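Local coordinates for putative cytochrome P450 120 (Synechocystis sp., PDB 2VE3), which binds heme and retinoic acid and, as a cytochrome P450, probably acts as a monooxygenase that inserts oxygen into an organic substrate, at residues L27-L30 and D34-K37; R85-P90 and T191-S196. One frame throughout, in Å; residues are numbered along the deposited sequence.

Contact 1. Residues L27-L30 and D34-K37. With REA (retinoic acid), chain D.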
# COMPACT_ATOMS: atom_id res chain seq x y z
N LEU A 27 -17.03 5.98 13.38
CA LEU A 27 -16.90 4.69 14.06
C LEU A 27 -17.20 3.51 13.13
O LEU A 27 -16.58 2.46 13.23
CB LEU A 27 -17.75 4.61 15.33
CG LEU A 27 -17.52 5.57 16.50
CD1 LEU A 27 -18.60 5.38 17.59
CD2 LEU A 27 -16.14 5.41 17.11
N ASN A 28 -18.17 3.70 12.23
CA ASN A 28 -18.51 2.67 11.24
C ASN A 28 -17.37 2.47 10.25
O ASN A 28 -16.96 1.34 9.98
CB ASN A 28 -19.81 3.04 10.53
CG ASN A 28 -20.95 3.38 11.51
OD1 ASN A 28 -21.52 2.50 12.14
ND2 ASN A 28 -21.26 4.65 11.63
N PHE A 29 -16.83 3.57 9.74
CA PHE A 29 -15.63 3.58 8.90
C PHE A 29 -14.46 2.82 9.54
O PHE A 29 -13.83 1.98 8.89
CB PHE A 29 -15.23 5.03 8.61
CG PHE A 29 -14.06 5.17 7.69
CD1 PHE A 29 -14.19 4.93 6.32
CD2 PHE A 29 -12.82 5.56 8.19
CE1 PHE A 29 -13.11 5.06 5.46
CE2 PHE A 29 -11.73 5.70 7.33
CZ PHE A 29 -11.87 5.45 5.96
N LEU A 30 -14.18 3.10 10.81
CA LEU A 30 -13.02 2.50 11.48
C LEU A 30 -13.22 1.03 11.89
O LEU A 30 -12.24 0.30 12.04
CB LEU A 30 -12.57 3.34 12.67
CG LEU A 30 -12.00 4.73 12.37
CD1 LEU A 30 -11.75 5.47 13.69
CD2 LEU A 30 -10.71 4.63 11.54
N ASP A 34 -17.93 -3.35 6.33
CA ASP A 34 -19.17 -3.31 5.58
C ASP A 34 -19.45 -1.92 4.99
O ASP A 34 -20.38 -1.73 4.20
CB ASP A 34 -20.29 -3.66 6.57
CG ASP A 34 -21.55 -4.12 5.89
OD1 ASP A 34 -21.45 -4.89 4.90
OD2 ASP A 34 -22.65 -3.73 6.35
N PHE A 35 -18.62 -0.95 5.37
CA PHE A 35 -18.94 0.47 5.24
C PHE A 35 -19.39 0.90 3.84
O PHE A 35 -20.49 1.43 3.69
CB PHE A 35 -17.78 1.34 5.74
CG PHE A 35 -18.12 2.81 5.84
CD1 PHE A 35 -18.71 3.32 6.99
CD2 PHE A 35 -17.86 3.67 4.78
CE1 PHE A 35 -19.03 4.66 7.08
CE2 PHE A 35 -18.19 5.01 4.87
CZ PHE A 35 -18.78 5.50 6.03
N GLY A 36 -18.55 0.69 2.84
CA GLY A 36 -18.81 1.20 1.49
C GLY A 36 -19.92 0.46 0.79
O GLY A 36 -20.76 1.07 0.11
N LYS A 37 -19.91 -0.87 0.95
CA LYS A 37 -20.91 -1.77 0.36
C LYS A 37 -22.30 -1.51 0.95
O LYS A 37 -23.28 -1.44 0.20
CB LYS A 37 -20.49 -3.24 0.57
CG LYS A 37 -21.41 -4.27 -0.08
CD LYS A 37 -20.77 -5.65 -0.18
CE LYS A 37 -21.75 -6.69 -0.74
NZ LYS A 37 -22.32 -6.30 -2.08
C1 REA D . 0.22 4.93 1.44
C2 REA D . 1.37 5.94 1.38
C3 REA D . 0.81 7.37 1.40
C4 REA D . 0.16 7.65 2.76
C5 REA D . -0.71 6.51 3.24
C6 REA D . -0.68 5.25 2.64
C7 REA D . -1.55 4.20 3.20
C8 REA D . -2.98 4.20 2.89
C9 REA D . -3.84 3.22 3.59
C10 REA D . -5.25 3.54 3.62
C11 REA D . -6.31 2.59 3.34
C12 REA D . -7.57 3.25 3.01
C13 REA D . -8.85 2.88 3.61
C14 REA D . -9.96 3.56 3.05
C15 REA D . -11.31 3.05 3.01
C16 REA D . -0.62 5.03 0.15
C17 REA D . 0.86 3.55 1.55
C18 REA D . -1.62 6.78 4.42
C19 REA D . -3.31 1.99 4.28
C20 REA D . -8.95 1.87 4.72
O1 REA D . -11.57 1.90 3.41
O2 REA D . -12.23 3.76 2.56

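Contact 2. Residues R85-P90 and T191-S196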
# COMPACT_ATOMS: atom_id res chain seq x y z
N ARG A 85 -2.78 12.35 9.13
CA ARG A 85 -2.00 13.54 8.86
C ARG A 85 -1.04 13.86 9.99
O ARG A 85 0.14 14.04 9.75
CB ARG A 85 -2.91 14.73 8.53
CG ARG A 85 -3.31 14.75 7.06
CD ARG A 85 -4.12 15.99 6.69
NE ARG A 85 -5.46 15.91 7.25
CZ ARG A 85 -5.90 16.68 8.25
NH1 ARG A 85 -5.10 17.60 8.79
NH2 ARG A 85 -7.14 16.52 8.69
N ILE A 86 -1.55 13.87 11.23
CA ILE A 86 -0.74 14.11 12.44
C ILE A 86 0.42 13.13 12.58
O ILE A 86 1.54 13.52 12.90
CB ILE A 86 -1.63 14.09 13.74
CG1 ILE A 86 -2.66 15.23 13.70
CG2 ILE A 86 -0.76 14.16 14.98
CD1 ILE A 86 -3.67 15.24 14.85
N LEU A 87 0.15 11.85 12.33
CA LEU A 87 1.14 10.79 12.51
C LEU A 87 2.18 10.68 11.39
O LEU A 87 3.31 10.24 11.64
CB LEU A 87 0.44 9.44 12.75
CG LEU A 87 -0.27 9.34 14.12
CD1 LEU A 87 -1.27 8.20 14.16
CD2 LEU A 87 0.75 9.19 15.22
N LEU A 88 1.78 11.04 10.18
CA LEU A 88 2.71 11.16 9.06
C LEU A 88 3.66 12.35 9.22
O LEU A 88 4.84 12.25 8.88
CB LEU A 88 1.94 11.33 7.74
CG LEU A 88 1.34 10.12 7.04
CD1 LEU A 88 0.47 10.63 5.90
CD2 LEU A 88 2.46 9.25 6.51
N GLY A 89 3.14 13.47 9.71
CA GLY A 89 3.90 14.70 9.88
C GLY A 89 3.67 15.69 8.75
O GLY A 89 3.27 15.29 7.64
N PRO A 90 3.94 16.98 9.01
CA PRO A 90 3.73 18.01 7.99
C PRO A 90 4.77 17.97 6.86
O PRO A 90 4.57 18.57 5.81
CB PRO A 90 3.84 19.33 8.78
CG PRO A 90 4.76 19.01 9.91
CD PRO A 90 4.44 17.55 10.28
N THR A 191 -5.20 5.18 24.22
CA THR A 191 -5.87 5.03 22.93
C THR A 191 -4.86 4.50 21.92
O THR A 191 -3.65 4.62 22.13
CB THR A 191 -6.46 6.39 22.40
OG1 THR A 191 -5.41 7.36 22.27
CG2 THR A 191 -7.54 6.93 23.33
N LEU A 192 -5.34 3.91 20.83
CA LEU A 192 -4.45 3.45 19.78
C LEU A 192 -3.67 4.65 19.22
O LEU A 192 -2.46 4.55 18.97
CB LEU A 192 -5.24 2.74 18.68
CG LEU A 192 -5.97 1.46 19.12
CD1 LEU A 192 -6.84 0.95 18.00
CD2 LEU A 192 -5.02 0.37 19.60
N PHE A 193 -4.36 5.78 19.08
CA PHE A 193 -3.77 7.03 18.59
C PHE A 193 -2.64 7.59 19.44
O PHE A 193 -1.58 7.92 18.90
CB PHE A 193 -4.84 8.10 18.40
CG PHE A 193 -4.28 9.40 17.86
CD1 PHE A 193 -3.79 9.47 16.56
CD2 PHE A 193 -4.26 10.54 18.65
CE1 PHE A 193 -3.26 10.67 16.05
CE2 PHE A 193 -3.75 11.74 18.15
CZ PHE A 193 -3.25 11.81 16.84
N GLY A 194 -2.85 7.72 20.75
CA GLY A 194 -1.79 8.22 21.66
C GLY A 194 -0.58 7.30 21.74
O GLY A 194 0.56 7.75 21.89
N LYS A 195 -0.82 5.99 21.66
CA LYS A 195 0.27 5.03 21.62
C LYS A 195 1.07 5.16 20.33
O LYS A 195 2.28 4.91 20.31
CB LYS A 195 -0.25 3.59 21.78
CG LYS A 195 -0.95 3.31 23.10
CD LYS A 195 -0.96 1.81 23.39
CE LYS A 195 0.36 1.39 24.01
NZ LYS A 195 0.91 0.12 23.44
N SER A 196 0.39 5.53 19.24
CA SER A 196 1.05 5.70 17.95
C SER A 196 1.81 7.01 17.93
O SER A 196 2.84 7.12 17.27
CB SER A 196 0.03 5.69 16.80
OG SER A 196 -0.32 4.34 16.48

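Contact 1. Residues L27-L30 and D34-K37
Phe29 and Phe35 meet in the N-terminal part of the cytochrome P450 fold, at the carboxylate end of the retinoic acid pocket, where helix 26-31 is followed, after a short turn, by helix 35-43. Their rings form a T-shaped (edge-to-face) pair: the edge of Phe29 is directed at the face of Phe35, with centroids 5.7 Å apart and planes at 85°. The same face also receives the Phe29 methylene, a CH-pi contact in which CB stands 4.3 Å from the ring centroid of Phe35. A phenylalanine suits each place, because its C-H rim can meet a pi face and its own face can receive such a rim.

In Phe35, CG lies anti to the backbone N (chi1 -170°), which carries the ring across to the backbone of helix 26-31; its CD1 lies 3.3 Å from Phe29 N. Asn28 adds its aliphatic CB at the edge of the Phe35 ring, 3.7 Å from CD1, while its amide leads away from helix 35-43. Phe35 is buried, and side chains of strand 47-51 pack on it along with Phe58, so the ring joins both short helices to the beta sheet. Arg39, one helical turn further on, makes a cation-pi contact with it.

Phe29 belongs to two neighbourhoods at once. Near CD1 its ring edge faces Phe35, and further out it reaches the ligand, whose carboxylate also takes a hydrogen bond from Gln345 NE2. The aromatic C-H rim, slightly positive, would be a favourable neighbour for a carboxylate. The ligand oxygen sits close to the plane of the Phe29 ring, with REA O2 3.3 Å from Phe29 CE1.

Contact 2. Residues R85-P90 and T191-S196
Apolar contacts carry most of the meeting between Ile86 and Leu87 on helix 82-88 and Phe193 on the first turn of helix 192-215. The Phe193 ring extends toward helix 82-88, its CG anti to the backbone N (chi1 -179°). Ile86 comes to the far edge of this ring, near its plane, with CG2 3.9 Å from Phe193 CZ. Leu87 approaches obliquely, its CD1 3.7 Å from Phe193 CE1. Branched aliphatic chains suit this place, since their methyls can fit round a flat ring.

Both methyls of Leu87 also meet Ser196: CD2 is 3.6 Å from Ser196 O, and CD1, which touches the Phe193 ring too, is 3.9 Å from Ser196 CB. Serine is small enough to let the leucine come close to the helix, and its hydroxyl is directed to the backbone carbonyls of Thr176 and Tyr177, between which its one hydrogen must be shared.

The helix ends have their own local features. Thr191 is the N-cap of helix 192-215: its OG1 accepts from Gly194 N at 3.0 Å, nearly straight at 164°. Gly89 leaves helix 82-88 with positive phi, at which a CB would press on the carbonyl O of the preceding residue.

By their order in the chain, helix 82-88 and helix 192-215 correspond to the B' and G helices of cytochromes P450, whose packing is part of the cover of the substrate pocket.

In the fold
Both contacts lie well off the centre of the molecule, on the substrate side of the P450 fold, yet they share no helix and do not touch, their nearest atoms being about 8 Å apart. Contact 1 is local, joining two helices that follow each other in the chain, and is only partly buried; contact 2 is mostly buried and brings together segments about a hundred residues apart. Aromatic geometry dominates contact 1, whose Phe29 meets the ligand directly. Contact 2 relies on aliphatic groups round a single ring and stands back from retinoic acid, the Leu87 side chain lying about 9 Å away. Neither has a hydrogen bond across its segments.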